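Local coordinates for protein HMG-CoA Lyase (Bacillus subtilis subsp. subtilis, PDB 1YDO) that belongs to the HMGL-like family and folds as a TIM barrel, a ring of parallel strands enclosed by helices, at residues A[8-13]-A[42-47]; A[78-83]-A[99-104]; A[119-124]-A[164-169]; A[140-145]-A[172-177]. All blocks are in the same frame, centred on the assembly; numbering follows the deposited sequence.

Interaction 1. Residues A[8-13]-A[42-47]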
loop_
_atom_site.group_PDB
_atom_site.type_symbol
_atom_site.label_atom_id
_atom_site.label_comp_id
_atom_site.label_asym_id
_atom_site.label_seq_id
_atom_site.Cartn_x
_atom_site.Cartn_y
_atom_site.Cartn_z
ATOM N N THR A 8 -7.688 -12.653 -12.634
ATOM C CA THR A 8 -8.098 -11.667 -13.619
ATOM C C THR A 8 -8.357 -10.292 -13.013
ATOM O O THR A 8 -9.187 -10.137 -12.121
ATOM C CB THR A 8 -9.354 -12.133 -14.361
ATOM O OG1 THR A 8 -10.076 -13.049 -13.534
ATOM C CG2 THR A 8 -8.971 -12.830 -15.660
ATOM N N ILE A 9 -7.628 -9.294 -13.514
ATOM C CA ILE A 9 -7.770 -7.923 -13.052
ATOM C C ILE A 9 -8.488 -7.089 -14.107
ATOM O O ILE A 9 -8.165 -7.156 -15.292
ATOM C CB ILE A 9 -6.416 -7.249 -12.787
ATOM C CG1 ILE A 9 -5.720 -6.988 -14.095
ATOM C CG2 ILE A 9 -5.533 -8.113 -11.901
ATOM C CD1 ILE A 9 -4.741 -5.884 -13.988
ATOM N N LYS A 10 -9.445 -6.275 -13.667
ATOM C CA LYS A 10 -10.214 -5.431 -14.574
ATOM C C LYS A 10 -9.861 -3.944 -14.468
ATOM O O LYS A 10 -9.880 -3.370 -13.388
ATOM C CB LYS A 10 -11.703 -5.655 -14.307
ATOM C CG LYS A 10 -12.082 -7.129 -14.411
ATOM C CD LYS A 10 -13.580 -7.336 -14.535
ATOM C CE LYS A 10 -13.900 -8.787 -14.844
ATOM N NZ LYS A 10 -15.366 -8.989 -14.977
ATOM N N GLU A 11 -9.537 -3.335 -15.601
ATOM C CA GLU A 11 -9.190 -1.922 -15.646
ATOM C C GLU A 11 -10.444 -1.051 -15.680
ATOM O O GLU A 11 -11.335 -1.291 -16.492
ATOM C CB GLU A 11 -8.356 -1.633 -16.894
ATOM C CG GLU A 11 -8.027 -0.166 -17.071
ATOM C CD GLU A 11 -7.155 0.375 -15.946
ATOM O OE1 GLU A 11 -7.320 1.560 -15.589
ATOM O OE2 GLU A 11 -6.296 -0.376 -15.428
ATOM N N VAL A 12 -10.522 -0.051 -14.802
ATOM C CA VAL A 12 -11.675 0.859 -14.784
ATOM C C VAL A 12 -11.211 2.310 -14.785
ATOM O O VAL A 12 -11.979 3.215 -14.454
ATOM C CB VAL A 12 -12.593 0.651 -13.546
ATOM C CG1 VAL A 12 -13.214 -0.721 -13.591
ATOM C CG2 VAL A 12 -11.808 0.847 -12.257
ATOM N N GLY A 13 -9.957 2.520 -15.171
ATOM C CA GLY A 13 -9.402 3.857 -15.194
ATOM C C GLY A 13 -10.095 4.826 -16.129
ATOM O O GLY A 13 -10.487 5.939 -15.729
ATOM N N LEU A 42 -4.336 -6.567 -20.671
ATOM C CA LEU A 42 -5.588 -6.567 -19.929
ATOM C C LEU A 42 -6.650 -7.204 -20.828
ATOM O O LEU A 42 -6.582 -7.084 -22.046
ATOM C CB LEU A 42 -5.984 -5.128 -19.582
ATOM C CG LEU A 42 -5.235 -4.445 -18.441
ATOM C CD1 LEU A 42 -5.456 -2.956 -18.501
ATOM C CD2 LEU A 42 -5.716 -5.009 -17.109
ATOM N N SER A 43 -7.626 -7.873 -20.226
ATOM C CA SER A 43 -8.688 -8.527 -20.980
ATOM C C SER A 43 -10.056 -7.924 -20.664
ATOM O O SER A 43 -11.082 -8.481 -21.045
ATOM C CB SER A 43 -8.732 -10.016 -20.649
ATOM O OG SER A 43 -9.207 -10.223 -19.344
ATOM N N TYR A 44 -10.075 -6.797 -19.959
ATOM C CA TYR A 44 -11.326 -6.150 -19.595
ATOM C C TYR A 44 -11.071 -4.675 -19.338
ATOM O O TYR A 44 -10.155 -4.327 -18.605
ATOM C CB TYR A 44 -11.887 -6.818 -18.353
ATOM C CG TYR A 44 -13.226 -6.295 -17.927
ATOM C CD1 TYR A 44 -13.338 -5.089 -17.241
ATOM C CD2 TYR A 44 -14.381 -7.042 -18.150
ATOM C CE1 TYR A 44 -14.570 -4.641 -16.776
ATOM C CE2 TYR A 44 -15.616 -6.606 -17.688
ATOM C CZ TYR A 44 -15.703 -5.404 -16.994
ATOM O OH TYR A 44 -16.913 -4.986 -16.480
ATOM N N ILE A 45 -11.884 -3.809 -19.938
ATOM C CA ILE A 45 -11.703 -2.375 -19.781
ATOM C C ILE A 45 -13.007 -1.594 -19.835
ATOM O O ILE A 45 -13.683 -1.622 -20.855
ATOM C CB ILE A 45 -10.848 -1.819 -20.907
ATOM C CG1 ILE A 45 -9.535 -2.573 -21.016
ATOM C CG2 ILE A 45 -10.617 -0.350 -20.679
ATOM C CD1 ILE A 45 -8.634 -2.012 -22.094
ATOM N N GLU A 46 -13.369 -0.895 -18.762
ATOM C CA GLU A 46 -14.579 -0.088 -18.824
ATOM C C GLU A 46 -14.226 1.193 -19.569
ATOM O O GLU A 46 -13.778 2.157 -18.958
ATOM C CB GLU A 46 -15.064 0.287 -17.445
ATOM C CG GLU A 46 -15.608 -0.856 -16.676
ATOM C CD GLU A 46 -16.460 -0.395 -15.503
ATOM O OE1 GLU A 46 -16.868 -1.251 -14.680
ATOM O OE2 GLU A 46 -16.727 0.825 -15.401
ATOM N N ILE A 47 -14.429 1.211 -20.880
ATOM C CA ILE A 47 -14.088 2.381 -21.673
ATOM C C ILE A 47 -14.765 3.676 -21.248
ATOM O O ILE A 47 -14.173 4.745 -21.366
ATOM C CB ILE A 47 -14.403 2.145 -23.144
ATOM C CG1 ILE A 47 -15.893 1.851 -23.307
ATOM C CG2 ILE A 47 -13.579 0.986 -23.673
ATOM C CD1 ILE A 47 -16.331 1.744 -24.748
HETATM O O HOH W 1 -6.630 -8.842 -17.501
#
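Lys10 runs obliquely over one face of the Tyr44 ring, starting beside its rim at CB and ending off-centre at NZ. CB lies 3.4 Å from Tyr44 CD1, and CG then passes by the CD1 and CG corner. Lys10 CD arrives over the middle, 3.4 Å from the Tyr44 centroid and 7° off the ring normal, a well-centred CH-pi contact. CE carries on toward CD2 and CE2, and NZ finishes 3.6 Å from Tyr44 CE2 in a cation-pi contact. Because the chain is extended beyond CG, it crosses the ring in one straight run. The backbones are joined beside it: Glu11 N donates to Tyr44 O at 3.2 Å, and Glu46 N to Glu11 O at 3.1 Å. A water links Ile9 O to Ser43 N. Leu42 spreads its two methyls, CD1 lying 3.6 Å from Glu11 CB and CD2 3.4 Å from Ile9 CD1. Strands 8-11 and 44-49 stand at the two ends of the strand order, and their meeting closes the barrel. Lys10 NZ also forms a salt bridge with Glu173, while Tyr44 OH bonds to Glu97. The ammonium therefore has both a carboxylate and a pi face as partners, which probably stabilises its charge in this partly enclosed place.

Interaction 2. Residues A[78-83]-A[99-104]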
loop_
_atom_site.group_PDB
_atom_site.type_symbol
_atom_site.label_atom_id
_atom_site.label_comp_id
_atom_site.label_asym_id
_atom_site.label_seq_id
_atom_site.Cartn_x
_atom_site.Cartn_y
_atom_site.Cartn_z
ATOM N N ALA A 78 -16.345 -2.854 -21.517
ATOM C CA ALA A 78 -17.563 -2.622 -20.760
ATOM C C ALA A 78 -17.800 -1.140 -20.501
ATOM O O ALA A 78 -16.891 -0.318 -20.629
ATOM C CB ALA A 78 -17.506 -3.389 -19.426
ATOM N N ALA A 79 -19.028 -0.809 -20.130
ATOM C CA ALA A 79 -19.381 0.565 -19.828
ATOM C C ALA A 79 -20.412 0.578 -18.714
ATOM O O ALA A 79 -21.165 -0.375 -18.527
ATOM C CB ALA A 79 -19.934 1.223 -21.045
ATOM N N LEU A 80 -20.437 1.661 -17.964
ATOM C CA LEU A 80 -21.390 1.760 -16.897
ATOM C C LEU A 80 -22.747 2.086 -17.512
ATOM O O LEU A 80 -22.843 2.968 -18.354
ATOM C CB LEU A 80 -20.985 2.872 -15.949
ATOM C CG LEU A 80 -21.554 2.701 -14.538
ATOM C CD1 LEU A 80 -20.894 1.510 -13.873
ATOM C CD2 LEU A 80 -21.300 3.953 -13.751
ATOM N N VAL A 81 -23.795 1.372 -17.106
ATOM C CA VAL A 81 -25.128 1.642 -17.635
ATOM C C VAL A 81 -26.095 1.940 -16.508
ATOM O O VAL A 81 -26.428 1.072 -15.721
ATOM C CB VAL A 81 -25.650 0.458 -18.454
ATOM C CG1 VAL A 81 -27.075 0.755 -18.982
ATOM C CG2 VAL A 81 -24.715 0.191 -19.610
ATOM N N PRO A 82 -26.585 3.180 -16.448
ATOM C CA PRO A 82 -27.516 3.622 -15.411
ATOM C C PRO A 82 -28.928 3.085 -15.512
ATOM O O PRO A 82 -29.575 2.843 -14.493
ATOM C CB PRO A 82 -27.470 5.134 -15.547
ATOM C CG PRO A 82 -27.397 5.289 -17.053
ATOM C CD PRO A 82 -26.373 4.247 -17.448
ATOM N N ASN A 83 -29.408 2.903 -16.740
ATOM C CA ASN A 83 -30.769 2.404 -16.971
ATOM C C ASN A 83 -31.029 2.084 -18.446
ATOM O O ASN A 83 -30.153 2.259 -19.287
ATOM C CB ASN A 83 -31.779 3.433 -16.451
ATOM C CG ASN A 83 -31.392 4.859 -16.818
ATOM O OD1 ASN A 83 -31.466 5.771 -15.987
ATOM N ND2 ASN A 83 -30.993 5.063 -18.076
ATOM N N CYS A 99 -22.384 -2.678 -17.023
ATOM C CA CYS A 99 -22.238 -2.810 -15.581
ATOM C C CYS A 99 -23.247 -1.962 -14.850
ATOM O O CYS A 99 -23.134 -0.740 -14.841
ATOM C CB CYS A 99 -20.846 -2.361 -15.151
ATOM S SG CYS A 99 -19.484 -2.960 -16.173
ATOM N N VAL A 100 -24.235 -2.584 -14.240
ATOM C CA VAL A 100 -25.188 -1.790 -13.494
ATOM C C VAL A 100 -24.561 -1.446 -12.142
ATOM O O VAL A 100 -23.483 -1.946 -11.811
ATOM C CB VAL A 100 -26.483 -2.550 -13.266
ATOM C CG1 VAL A 100 -27.198 -2.725 -14.594
ATOM C CG2 VAL A 100 -26.186 -3.897 -12.611
ATOM N N PHE A 101 -25.222 -0.600 -11.360
ATOM C CA PHE A 101 -24.677 -0.226 -10.070
ATOM C C PHE A 101 -25.714 0.306 -9.114
ATOM O O PHE A 101 -26.787 0.755 -9.515
ATOM C CB PHE A 101 -23.595 0.839 -10.223
ATOM C CG PHE A 101 -24.053 2.068 -10.942
ATOM C CD1 PHE A 101 -24.122 2.083 -12.332
ATOM C CD2 PHE A 101 -24.454 3.199 -10.240
ATOM C CE1 PHE A 101 -24.591 3.208 -13.019
ATOM C CE2 PHE A 101 -24.927 4.333 -10.915
ATOM C CZ PHE A 101 -24.996 4.335 -12.304
HETATM N N MSE A 102 -25.372 0.248 -7.832
HETATM C CA MSE A 102 -26.227 0.746 -6.766
HETATM C C MSE A 102 -25.452 0.675 -5.470
HETATM O O MSE A 102 -24.390 0.068 -5.404
HETATM C CB MSE A 102 -27.500 -0.091 -6.656
HETATM C CG MSE A 102 -27.287 -1.479 -6.102
HETATM SE SE MSE A 102 -28.971 -2.386 -5.820
HETATM C CE MSE A 102 -29.499 -1.504 -4.161
ATOM N N SER A 103 -25.988 1.299 -4.434
ATOM C CA SER A 103 -25.322 1.288 -3.150
ATOM C C SER A 103 -26.006 0.361 -2.147
ATOM O O SER A 103 -27.229 0.184 -2.172
ATOM C CB SER A 103 -25.260 2.709 -2.592
ATOM O OG SER A 103 -24.642 2.729 -1.313
ATOM N N ALA A 104 -25.201 -0.240 -1.277
ATOM C CA ALA A 104 -25.711 -1.131 -0.242
ATOM C C ALA A 104 -26.379 -0.262 0.824
ATOM O O ALA A 104 -27.399 -0.635 1.404
ATOM C CB ALA A 104 -24.565 -1.922 0.368
#
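A chi1 of 56° sets Phe101 CG between its own backbone N and carbonyl carbon and turns the ring toward Leu80 of segment 78-83. Leu80 holds CG opposite its N (chi1 -156°), so that its branched end reaches across to the aromatic. Their side chains cross at about a right angle, with Leu80 CG 3.4 Å from Phe101 CE1 and both methyls close to the same CD1-CE1 side of the ring. Pro82 CB adds a looser touch, 4.2 Å from Phe101 CZ, while Cys99 O lies at the ring edge, in its plane. That carbonyl also accepts from Val81 N at 3.2 Å. One step earlier Cys99 N donates to Ala79 O at 3.0 Å, and the two bonds frame Leu80 opposite Cys99 in a parallel bridge. Leu80 CD1 packs 4.1 Å from Cys99 CB, and Ala78 CB 3.8 Å from Cys99 SG. The strands 76-80 and 97-103 are joined by helix 84-93 as a beta-alpha-beta unit of the barrel. Strand 44-49 is bonded beyond 76-80 and strand 137-143 beyond 97-103; Val100 turns to Leu124 and Val127 of helix 117-133, whereas Phe101 rests on Tyr141.

Interaction 3. Residues A[119-124]-A[164-169]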
loop_
_atom_site.group_PDB
_atom_site.type_symbol
_atom_site.label_atom_id
_atom_site.label_comp_id
_atom_site.label_asym_id
_atom_site.label_seq_id
_atom_site.Cartn_x
_atom_site.Cartn_y
_atom_site.Cartn_z
ATOM N N GLU A 119 -36.000 0.600 -5.151
ATOM C CA GLU A 119 -36.223 1.229 -6.435
ATOM C C GLU A 119 -35.085 0.898 -7.371
ATOM O O GLU A 119 -35.313 0.462 -8.497
ATOM C CB GLU A 119 -36.334 2.735 -6.267
ATOM C CG GLU A 119 -37.569 3.164 -5.496
ATOM C CD GLU A 119 -37.619 4.667 -5.275
ATOM O OE1 GLU A 119 -37.552 5.426 -6.273
ATOM O OE2 GLU A 119 -37.734 5.086 -4.101
ATOM N N SER A 120 -33.854 1.101 -6.911
ATOM C CA SER A 120 -32.700 0.793 -7.749
ATOM C C SER A 120 -32.718 -0.681 -8.102
ATOM O O SER A 120 -32.528 -1.060 -9.259
ATOM C CB SER A 120 -31.389 1.124 -7.027
ATOM O OG SER A 120 -31.178 2.516 -6.961
ATOM N N LEU A 121 -32.951 -1.512 -7.097
ATOM C CA LEU A 121 -32.981 -2.945 -7.318
ATOM C C LEU A 121 -33.909 -3.233 -8.486
ATOM O O LEU A 121 -33.579 -3.983 -9.402
ATOM C CB LEU A 121 -33.483 -3.658 -6.066
ATOM C CG LEU A 121 -33.352 -5.183 -6.030
ATOM C CD1 LEU A 121 -31.883 -5.599 -6.022
ATOM C CD2 LEU A 121 -34.037 -5.701 -4.785
ATOM N N HIS A 122 -35.074 -2.609 -8.449
ATOM C CA HIS A 122 -36.064 -2.795 -9.494
ATOM C C HIS A 122 -35.533 -2.345 -10.857
ATOM O O HIS A 122 -35.806 -2.976 -11.880
ATOM C CB HIS A 122 -37.337 -2.023 -9.131
ATOM C CG HIS A 122 -38.501 -2.317 -10.028
ATOM N ND1 HIS A 122 -38.877 -1.483 -11.052
ATOM C CD2 HIS A 122 -39.360 -3.368 -10.051
ATOM C CE1 HIS A 122 -39.926 -2.004 -11.678
ATOM N NE2 HIS A 122 -40.233 -3.143 -11.089
ATOM N N ILE A 123 -34.774 -1.253 -10.866
ATOM C CA ILE A 123 -34.218 -0.734 -12.106
ATOM C C ILE A 123 -33.253 -1.751 -12.697
ATOM O O ILE A 123 -33.445 -2.240 -13.814
ATOM C CB ILE A 123 -33.442 0.588 -11.879
ATOM C CG1 ILE A 123 -34.274 1.560 -11.046
ATOM C CG2 ILE A 123 -33.086 1.213 -13.222
ATOM C CD1 ILE A 123 -35.605 1.953 -11.670
ATOM N N LEU A 124 -32.214 -2.063 -11.928
ATOM C CA LEU A 124 -31.191 -3.011 -12.347
ATOM C C LEU A 124 -31.827 -4.301 -12.819
ATOM O O LEU A 124 -31.413 -4.878 -13.824
ATOM C CB LEU A 124 -30.238 -3.314 -11.189
ATOM C CG LEU A 124 -29.602 -2.112 -10.484
ATOM C CD1 LEU A 124 -28.542 -2.630 -9.524
ATOM C CD2 LEU A 124 -28.989 -1.150 -11.501
ATOM N N GLU A 164 -28.010 -11.376 -2.912
ATOM C CA GLU A 164 -28.865 -12.485 -3.324
ATOM C C GLU A 164 -29.796 -12.018 -4.436
ATOM O O GLU A 164 -29.990 -12.713 -5.437
ATOM C CB GLU A 164 -29.679 -13.041 -2.139
ATOM C CG GLU A 164 -28.868 -13.972 -1.210
ATOM C CD GLU A 164 -29.639 -15.215 -0.712
ATOM O OE1 GLU A 164 -29.003 -16.096 -0.071
ATOM O OE2 GLU A 164 -30.865 -15.317 -0.955
ATOM N N ALA A 165 -30.368 -10.835 -4.265
ATOM C CA ALA A 165 -31.246 -10.306 -5.287
ATOM C C ALA A 165 -30.441 -10.145 -6.575
ATOM O O ALA A 165 -30.805 -10.692 -7.609
ATOM C CB ALA A 165 -31.815 -8.964 -4.853
ATOM N N LEU A 166 -29.336 -9.410 -6.507
ATOM C CA LEU A 166 -28.533 -9.190 -7.690
ATOM C C LEU A 166 -28.263 -10.477 -8.438
ATOM O O LEU A 166 -28.467 -10.560 -9.651
ATOM C CB LEU A 166 -27.208 -8.511 -7.344
ATOM C CG LEU A 166 -27.213 -6.986 -7.275
ATOM C CD1 LEU A 166 -28.028 -6.433 -8.436
ATOM C CD2 LEU A 166 -27.793 -6.522 -5.962
ATOM N N PHE A 167 -27.820 -11.501 -7.729
ATOM C CA PHE A 167 -27.528 -12.750 -8.404
ATOM C C PHE A 167 -28.776 -13.399 -8.953
ATOM O O PHE A 167 -28.743 -14.034 -10.009
ATOM C CB PHE A 167 -26.793 -13.696 -7.463
ATOM C CG PHE A 167 -25.315 -13.489 -7.456
ATOM C CD1 PHE A 167 -24.575 -13.684 -8.621
ATOM C CD2 PHE A 167 -24.655 -13.094 -6.297
ATOM C CE1 PHE A 167 -23.202 -13.490 -8.634
ATOM C CE2 PHE A 167 -23.275 -12.895 -6.299
ATOM C CZ PHE A 167 -22.546 -13.095 -7.471
ATOM N N GLU A 168 -29.880 -13.221 -8.237
ATOM C CA GLU A 168 -31.169 -13.782 -8.638
ATOM C C GLU A 168 -31.639 -13.216 -9.984
ATOM O O GLU A 168 -32.343 -13.890 -10.738
ATOM C CB GLU A 168 -32.221 -13.491 -7.556
ATOM C CG GLU A 168 -33.580 -14.166 -7.773
ATOM C CD GLU A 168 -34.745 -13.376 -7.175
ATOM O OE1 GLU A 168 -34.714 -13.076 -5.954
ATOM O OE2 GLU A 168 -35.696 -13.057 -7.936
ATOM N N PHE A 169 -31.258 -11.976 -10.278
ATOM C CA PHE A 169 -31.637 -11.331 -11.536
ATOM C C PHE A 169 -30.950 -12.000 -12.736
ATOM O O PHE A 169 -31.497 -12.023 -13.836
ATOM C CB PHE A 169 -31.266 -9.840 -11.503
ATOM C CG PHE A 169 -32.042 -9.028 -10.492
ATOM C CD1 PHE A 169 -31.646 -7.721 -10.180
ATOM C CD2 PHE A 169 -33.163 -9.554 -9.856
ATOM C CE1 PHE A 169 -32.353 -6.950 -9.248
ATOM C CE2 PHE A 169 -33.877 -8.790 -8.921
ATOM C CZ PHE A 169 -33.469 -7.484 -8.616
#
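Leu121 and Leu166 mark the closest approach of the two backbones, with their CA atoms 7.7 Å apart. The helical segments run nearly parallel, 18° between their directions, and their axes come no nearer than 10.6 Å, so side chains have to bridge the gap. Leu121 does most of this. With CG trans to its backbone N (chi1 -170°), it stretches its isobutyl group between the helices: CD1 lies 3.6 Å from Ala165 CB and 4.2 Å from Leu166 CD2, while CG lies 3.5 Å from Phe169 CZ. Phe169 comes the other way, its CE1 end reaching the carbonyl of Leu121 in helix 117-133. Within its own helix, Ala165 O lies above one face of the Phe169 ring, displaced toward the rim. Deeper in, Leu124 CD1 touches Leu166 CD1 at 4.0 Å. The meeting side chains are all apolar; Leu121 O is the one polar atom among the closest contacts. The contact packs together two neighbouring helices of the TIM barrel's outer layer, 117-133 and 156-169. Leu124 faces inward to Val100 and Met102 of strand 97-103, Leu166 also meets Ile171, and Phe169 extends along helix 117-133 to Lys125 and Asn128.

Interaction 4. Residues A[140-145]-A[172-177]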
loop_
_atom_site.group_PDB
_atom_site.type_symbol
_atom_site.label_atom_id
_atom_site.label_comp_id
_atom_site.label_asym_id
_atom_site.label_seq_id
_atom_site.Cartn_x
_atom_site.Cartn_y
_atom_site.Cartn_z
ATOM N N ALA A 140 -22.604 -6.382 -11.947
ATOM C CA ALA A 140 -23.148 -5.451 -10.965
ATOM C C ALA A 140 -22.053 -4.847 -10.086
ATOM O O ALA A 140 -21.088 -5.516 -9.710
ATOM C CB ALA A 140 -24.197 -6.154 -10.097
ATOM N N TYR A 141 -22.232 -3.574 -9.757
ATOM C CA TYR A 141 -21.297 -2.829 -8.941
ATOM C C TYR A 141 -21.963 -2.437 -7.640
ATOM O O TYR A 141 -22.608 -1.395 -7.571
ATOM C CB TYR A 141 -20.891 -1.560 -9.676
ATOM C CG TYR A 141 -19.468 -1.543 -10.149
ATOM C CD1 TYR A 141 -18.422 -1.626 -9.239
ATOM C CD2 TYR A 141 -19.163 -1.432 -11.510
ATOM C CE1 TYR A 141 -17.116 -1.602 -9.660
ATOM C CE2 TYR A 141 -17.849 -1.404 -11.947
ATOM C CZ TYR A 141 -16.834 -1.490 -11.013
ATOM O OH TYR A 141 -15.525 -1.465 -11.408
ATOM N N LEU A 142 -21.828 -3.257 -6.611
ATOM C CA LEU A 142 -22.438 -2.922 -5.331
ATOM C C LEU A 142 -21.433 -2.063 -4.559
ATOM O O LEU A 142 -20.328 -2.506 -4.263
ATOM C CB LEU A 142 -22.741 -4.204 -4.568
ATOM C CG LEU A 142 -23.979 -4.175 -3.682
ATOM C CD1 LEU A 142 -24.033 -5.460 -2.874
ATOM C CD2 LEU A 142 -23.946 -2.974 -2.763
ATOM N N SER A 143 -21.801 -0.834 -4.230
ATOM C CA SER A 143 -20.864 0.015 -3.528
ATOM C C SER A 143 -21.190 0.147 -2.059
ATOM O O SER A 143 -22.225 -0.328 -1.596
ATOM C CB SER A 143 -20.804 1.400 -4.158
ATOM O OG SER A 143 -22.051 2.042 -4.077
ATOM N N THR A 144 -20.272 0.788 -1.340
ATOM C CA THR A 144 -20.369 1.034 0.090
ATOM C C THR A 144 -20.618 -0.247 0.899
ATOM O O THR A 144 -21.331 -0.227 1.901
ATOM C CB THR A 144 -21.458 2.106 0.373
ATOM O OG1 THR A 144 -21.325 2.582 1.714
ATOM C CG2 THR A 144 -22.839 1.540 0.189
ATOM N N VAL A 145 -20.003 -1.355 0.477
ATOM C CA VAL A 145 -20.178 -2.623 1.173
ATOM C C VAL A 145 -19.291 -2.741 2.406
ATOM O O VAL A 145 -19.562 -3.546 3.293
ATOM C CB VAL A 145 -19.900 -3.829 0.243
ATOM C CG1 VAL A 145 -20.769 -3.745 -0.985
ATOM C CG2 VAL A 145 -18.455 -3.870 -0.149
ATOM N N SER A 172 -23.716 -11.745 -13.912
ATOM C CA SER A 172 -22.650 -12.727 -13.999
ATOM C C SER A 172 -21.550 -12.543 -12.954
ATOM O O SER A 172 -20.865 -13.503 -12.584
ATOM C CB SER A 172 -22.047 -12.692 -15.401
ATOM O OG SER A 172 -23.068 -12.823 -16.378
ATOM N N GLU A 173 -21.396 -11.311 -12.474
ATOM C CA GLU A 173 -20.371 -10.990 -11.491
ATOM C C GLU A 173 -20.798 -9.833 -10.598
ATOM O O GLU A 173 -21.272 -8.815 -11.076
ATOM C CB GLU A 173 -19.092 -10.614 -12.213
ATOM C CG GLU A 173 -17.879 -10.627 -11.346
ATOM C CD GLU A 173 -16.612 -10.643 -12.170
ATOM O OE1 GLU A 173 -16.168 -9.559 -12.592
ATOM O OE2 GLU A 173 -16.073 -11.745 -12.417
ATOM N N LEU A 174 -20.620 -9.992 -9.298
ATOM C CA LEU A 174 -20.993 -8.941 -8.382
ATOM C C LEU A 174 -19.713 -8.314 -7.831
ATOM O O LEU A 174 -18.996 -8.925 -7.044
ATOM C CB LEU A 174 -21.830 -9.521 -7.257
ATOM C CG LEU A 174 -22.804 -8.602 -6.543
ATOM C CD1 LEU A 174 -23.366 -9.340 -5.343
ATOM C CD2 LEU A 174 -22.113 -7.334 -6.084
ATOM N N SER A 175 -19.424 -7.084 -8.240
ATOM C CA SER A 175 -18.206 -6.426 -7.788
ATOM C C SER A 175 -18.466 -5.604 -6.550
ATOM O O SER A 175 -19.139 -4.580 -6.608
ATOM C CB SER A 175 -17.640 -5.550 -8.911
ATOM O OG SER A 175 -16.486 -4.864 -8.502
ATOM N N LEU A 176 -17.926 -6.068 -5.426
ATOM C CA LEU A 176 -18.074 -5.386 -4.129
ATOM C C LEU A 176 -17.009 -4.314 -3.995
ATOM O O LEU A 176 -15.842 -4.577 -4.233
ATOM C CB LEU A 176 -17.900 -6.390 -2.991
ATOM C CG LEU A 176 -18.668 -7.692 -3.188
ATOM C CD1 LEU A 176 -18.271 -8.658 -2.105
ATOM C CD2 LEU A 176 -20.157 -7.421 -3.174
ATOM N N GLY A 177 -17.401 -3.118 -3.588
ATOM C CA GLY A 177 -16.413 -2.078 -3.473
ATOM C C GLY A 177 -16.277 -1.368 -2.142
ATOM O O GLY A 177 -17.199 -1.319 -1.326
#
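Leu142 and Leu174 form the apolar centre of this pair of parallel TIM-barrel strands, 137-143 and 174-177, which helix 156-169 connects in a beta-alpha-beta crossover. A chi1 of -154° points the Leu174 branch away from its own N, and CD2 comes to rest 3.5 Å from Leu142 CB. Leu176 follows on the same face, where its CB meets Val145 CG2 at 3.8 Å. Ala140 shares this face, which is the outward one: Leu142 and Leu174 both press on Ser163 of the connecting helix, and Leu174 also on Phe167.

Moving outward from the leucines, a ladder of backbone bonds ties the strands together. Ala140 N donates to Glu173 O at 2.9 Å, and Ser175 N to Ala140 O at 2.7 Å. Leu142 N then gives to Ser175 O at 3.0 Å, and Gly177 N to Leu142 O at 3.1 Å. Past the strand end a weak bond of 3.3 Å runs from Val145 N back to Gly177 O, where segment 140-145 has already left the strand; Thr144 N in that turn bonds instead to Thr179.

The polar edge lies on the other face, inside the barrel, where Tyr141 and Ser175 are paired across the strands. The Tyr141 ring meets that of His207, with the planes at about 50°. Ser175 turns its hydroxyl to Asp231, to which Tyr141 OH also makes a weak hydrogen bond. Between the two residues themselves, Ser175 OG lies 3.5 Å from Tyr141 CE1.

Interactions 1, 2 and 4 are buried strand pairings of one barrel sheet, whereas interaction 3 lies in the helical layer outside it and is only partly buried. Interactions 2 and 4 sit on adjoining strands, 97-103 and 137-143, bonded through Val100 O and Tyr141 N. Interaction 1 adjoins interaction 2 through Ile45 O and Ala78 N. Charge reaches the barrel interior in interaction 1, where Val12 and Glu46 also meet Tyr141 of interaction 4. Interaction 2 is chiefly apolar beyond its backbone bonds. Interaction 4 is leucine-rich on its outer face and polar inside; its crossover helix, 156-169, also takes part in interaction 3. Interaction 3 joins apolar side chains, Leu124 packing on interaction 2 and Phe167 on Leu174.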